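Local coordinates for protein shikimate dehydrogenase (NADP(+)) (Listeria monocytogenes, PDB 3TNL) that probably catalyses the reversible NADPH-linked reduction of 3-dehydroshikimate to shikimate, a step in the chorismate pathway that leads to the aromatic amino acids, at residues 181-186 / 192-197. Residues are numbered along the deposited sequence; the frame is centred on the assembly and turned at random.
Sequences ISIFNR and ANAEKT. With NAD (nicotinamide-adenine-dinucleotide), chain H.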
loop_
_atom_site.group_PDB
_atom_site.type_symbol
_atom_site.label_atom_id
_atom_site.label_comp_id
_atom_site.label_asym_id
_atom_site.label_seq_id
_atom_site.Cartn_x
_atom_site.Cartn_y
_atom_site.Cartn_z
ATOM N N ILE B 181 -22.564 20.911 28.052
ATOM C CA ILE B 181 -23.042 20.100 26.940
ATOM C C ILE B 181 -24.276 19.334 27.371
ATOM O O ILE B 181 -24.257 18.611 28.368
ATOM C CB ILE B 181 -21.969 19.085 26.447
ATOM C CG1 ILE B 181 -20.735 19.852 25.944
ATOM C CG2 ILE B 181 -22.526 18.207 25.350
ATOM C CD1 ILE B 181 -19.587 18.994 25.476
ATOM N N SER B 182 -25.361 19.517 26.630
ATOM C CA SER B 182 -26.580 18.788 26.832
ATOM C C SER B 182 -26.797 17.842 25.652
ATOM O O SER B 182 -26.965 18.286 24.517
ATOM C CB SER B 182 -27.774 19.692 27.012
ATOM O OG SER B 182 -27.610 20.441 28.218
ATOM N N ILE B 183 -26.781 16.546 25.961
ATOM C CA ILE B 183 -26.931 15.486 24.958
ATOM C C ILE B 183 -28.346 14.943 24.981
ATOM O O ILE B 183 -28.909 14.686 26.053
ATOM C CB ILE B 183 -25.976 14.300 25.263
ATOM C CG1 ILE B 183 -24.523 14.797 25.432
ATOM C CG2 ILE B 183 -26.117 13.168 24.206
ATOM C CD1 ILE B 183 -23.551 13.749 25.990
ATOM N N PHE B 184 -28.900 14.747 23.784
ATOM C CA PHE B 184 -30.208 14.133 23.600
ATOM C C PHE B 184 -30.048 12.917 22.702
ATOM O O PHE B 184 -29.420 12.980 21.657
ATOM C CB PHE B 184 -31.223 15.085 22.991
ATOM C CG PHE B 184 -31.678 16.147 23.941
ATOM C CD1 PHE B 184 -32.922 16.073 24.516
ATOM C CD2 PHE B 184 -30.850 17.224 24.258
ATOM C CE1 PHE B 184 -33.343 17.046 25.404
ATOM C CE2 PHE B 184 -31.259 18.200 25.138
ATOM C CZ PHE B 184 -32.504 18.097 25.736
ATOM N N ASN B 185 -30.577 11.784 23.145
ATOM C CA ASN B 185 -30.520 10.584 22.347
ATOM C C ASN B 185 -31.767 9.753 22.615
ATOM O O ASN B 185 -32.334 9.793 23.720
ATOM C CB ASN B 185 -29.268 9.720 22.676
ATOM C CG ASN B 185 -28.907 8.782 21.531
ATOM O OD1 ASN B 185 -28.322 9.247 20.528
ATOM N ND2 ASN B 185 -29.279 7.490 21.642
ATOM N N ARG B 186 -32.202 8.996 21.614
ATOM C CA ARG B 186 -33.336 8.088 21.825
ATOM C C ARG B 186 -32.906 6.934 22.725
ATOM O O ARG B 186 -31.708 6.704 22.950
ATOM C CB ARG B 186 -33.892 7.544 20.504
ATOM C CG ARG B 186 -32.964 6.669 19.662
ATOM C CD ARG B 186 -33.687 6.103 18.483
ATOM N NE ARG B 186 -32.862 5.218 17.672
ATOM C CZ ARG B 186 -33.276 4.720 16.518
ATOM N NH1 ARG B 186 -32.496 3.904 15.821
ATOM N NH2 ARG B 186 -34.466 5.082 16.053
ATOM N N ALA B 192 -26.746 4.041 26.562
ATOM C CA ALA B 192 -25.732 3.695 27.566
ATOM C C ALA B 192 -24.351 4.297 27.281
ATOM O O ALA B 192 -23.606 4.652 28.195
ATOM C CB ALA B 192 -25.633 2.182 27.756
ATOM N N ASN B 193 -24.001 4.421 26.009
ATOM C CA ASN B 193 -22.747 5.043 25.632
ATOM C C ASN B 193 -22.796 6.530 25.986
ATOM O O ASN B 193 -21.828 7.112 26.446
ATOM C CB ASN B 193 -22.479 4.916 24.135
ATOM C CG ASN B 193 -21.127 5.450 23.768
ATOM O OD1 ASN B 193 -20.109 5.054 24.369
ATOM N ND2 ASN B 193 -21.088 6.380 22.799
ATOM N N ALA B 194 -23.940 7.170 25.742
ATOM C CA ALA B 194 -24.067 8.585 26.094
ATOM C C ALA B 194 -23.917 8.764 27.621
ATOM O O ALA B 194 -23.342 9.763 28.083
ATOM C CB ALA B 194 -25.408 9.166 25.608
ATOM N N GLU B 195 -24.430 7.803 28.398
ATOM C CA GLU B 195 -24.309 7.874 29.878
ATOM C C GLU B 195 -22.813 7.820 30.246
ATOM O O GLU B 195 -22.349 8.555 31.119
ATOM C CB GLU B 195 -25.118 6.781 30.555
ATOM C CG GLU B 195 -26.620 6.976 30.457
ATOM C CD GLU B 195 -27.418 5.781 31.010
ATOM O OE1 GLU B 195 -27.083 4.635 30.670
ATOM O OE2 GLU B 195 -28.407 6.003 31.747
ATOM N N LYS B 196 -22.064 6.963 29.562
ATOM C CA LYS B 196 -20.615 6.896 29.788
ATOM C C LYS B 196 -19.918 8.212 29.400
ATOM O O LYS B 196 -19.046 8.710 30.127
ATOM C CB LYS B 196 -19.998 5.702 29.040
ATOM C CG LYS B 196 -20.236 4.351 29.740
ATOM C CD LYS B 196 -19.299 3.246 29.199
ATOM C CE LYS B 196 -19.486 2.943 27.720
ATOM N NZ LYS B 196 -18.579 1.822 27.271
ATOM N N THR B 197 -20.329 8.823 28.283
ATOM C CA THR B 197 -19.760 10.084 27.858
ATOM C C THR B 197 -19.988 11.181 28.918
ATOM O O THR B 197 -19.086 11.965 29.211
ATOM C CB THR B 197 -20.341 10.469 26.528
ATOM O OG1 THR B 197 -19.951 9.469 25.568
ATOM C CG2 THR B 197 -19.881 11.866 26.078
HETATM P PA NAD H . -23.402 5.718 14.767
HETATM O O1A NAD H . -24.046 4.512 14.087
HETATM O O2A NAD H . -22.131 5.501 15.565
HETATM O O5B NAD H . -24.530 6.472 15.654
HETATM C C5B NAD H . -25.867 6.710 15.212
HETATM C C4B NAD H . -26.525 7.761 16.113
HETATM O O4B NAD H . -27.772 8.167 15.526
HETATM C C3B NAD H . -26.936 7.197 17.460
HETATM O O3B NAD H . -26.885 8.275 18.428
HETATM C C2B NAD H . -28.373 6.769 17.281
HETATM O O2B NAD H . -29.126 6.798 18.486
HETATM C C1B NAD H . -28.880 7.838 16.335
HETATM N N9A NAD H . -30.026 7.492 15.486
HETATM C C8A NAD H . -29.974 6.702 14.387
HETATM N N7A NAD H . -31.193 6.660 13.811
HETATM C C5A NAD H . -32.052 7.436 14.517
HETATM C C6A NAD H . -33.382 7.800 14.450
HETATM N N6A NAD H . -34.157 7.354 13.455
HETATM N N1A NAD H . -33.896 8.659 15.356
HETATM C C2A NAD H . -33.133 9.134 16.372
HETATM N N3A NAD H . -31.824 8.822 16.511
HETATM C C4A NAD H . -31.250 7.988 15.615
HETATM O O3 NAD H . -23.172 6.787 13.600
HETATM P PN NAD H . -21.981 7.860 13.473
HETATM O O1N NAD H . -20.736 7.246 12.882
HETATM O O2N NAD H . -21.893 8.679 14.762
HETATM O O5D NAD H . -22.499 8.828 12.293
HETATM C C5D NAD H . -23.673 9.602 12.508
HETATM C C4D NAD H . -23.704 10.586 11.354
HETATM O O4D NAD H . -22.483 11.346 11.345
HETATM C C3D NAD H . -23.771 9.871 10.014
HETATM O O3D NAD H . -24.786 10.494 9.220
HETATM C C2D NAD H . -22.395 10.073 9.403
HETATM O O2D NAD H . -22.409 10.048 7.958
HETATM C C1D NAD H . -21.994 11.419 9.994
HETATM N N1N NAD H . -20.558 11.695 10.075
HETATM C C2N NAD H . -20.057 12.786 9.466
HETATM C C3N NAD H . -18.701 13.085 9.543
HETATM C C7N NAD H . -18.118 14.291 8.880
HETATM O O7N NAD H . -16.905 14.253 8.679
HETATM N N7N NAD H . -18.904 15.345 8.573
HETATM C C4N NAD H . -17.852 12.229 10.262
HETATM C C5N NAD H . -18.394 11.110 10.887
HETATM C C6N NAD H . -19.761 10.854 10.776
#
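Ile183 on strand 180-185 and Ala194 on helix 191-204 mark the closest backbone approach, 7.6 Å between their CA atoms, and no hydrogen bond joins the two segments. The contact is small, buried and apolar. Ile183 sends its two branches to successive turns of the helix: CG2 rests on Ala194 CB at 4.3 Å, while CD1 meets Thr197 CG2 at 4.1 Å, the side chains of Ile183 and Thr197 crossing at about a right angle. With CG1 anti to its carbonyl carbon (chi1 -53°), the longer branch of Ile183 is carried to Thr197. Leu211 of strand 208-213 touches both Ile183 and Ala194, and Cys170 of helix 164-175 touches Ile183 and Thr197, so strand 208-213 and helix 164-175 also pack on the patch.

Farther along, segment 181-186 turns from packing to cofactor binding. Asn185 holds the adenosine ribose of NAD through both ends of its amide: OD1 accepts from O3B of NAD at 2.7 Å, and ND2 donates to O2B of NAD at 3.2 Å. The same ND2 hydrogen-bonds Arg186 O at 2.9 Å, on a lone pair in the carbonyl plane, though the bond is bent (135°) and the oxygen is tilted from the Asn185 amide plane; it helps fix the amide's rotation. The extended Arg186 chain lays its guanidinium flat against the adenine, whose C5A sits 3.6 Å above the guanidinium plane, and Asp188 forms a salt bridge with Arg186 NE. Strand 180-185, helix 191-204 and strand 208-213 make a beta-alpha-beta unit of the Rossmann fold, whose strand end here receives the adenosine half of NAD.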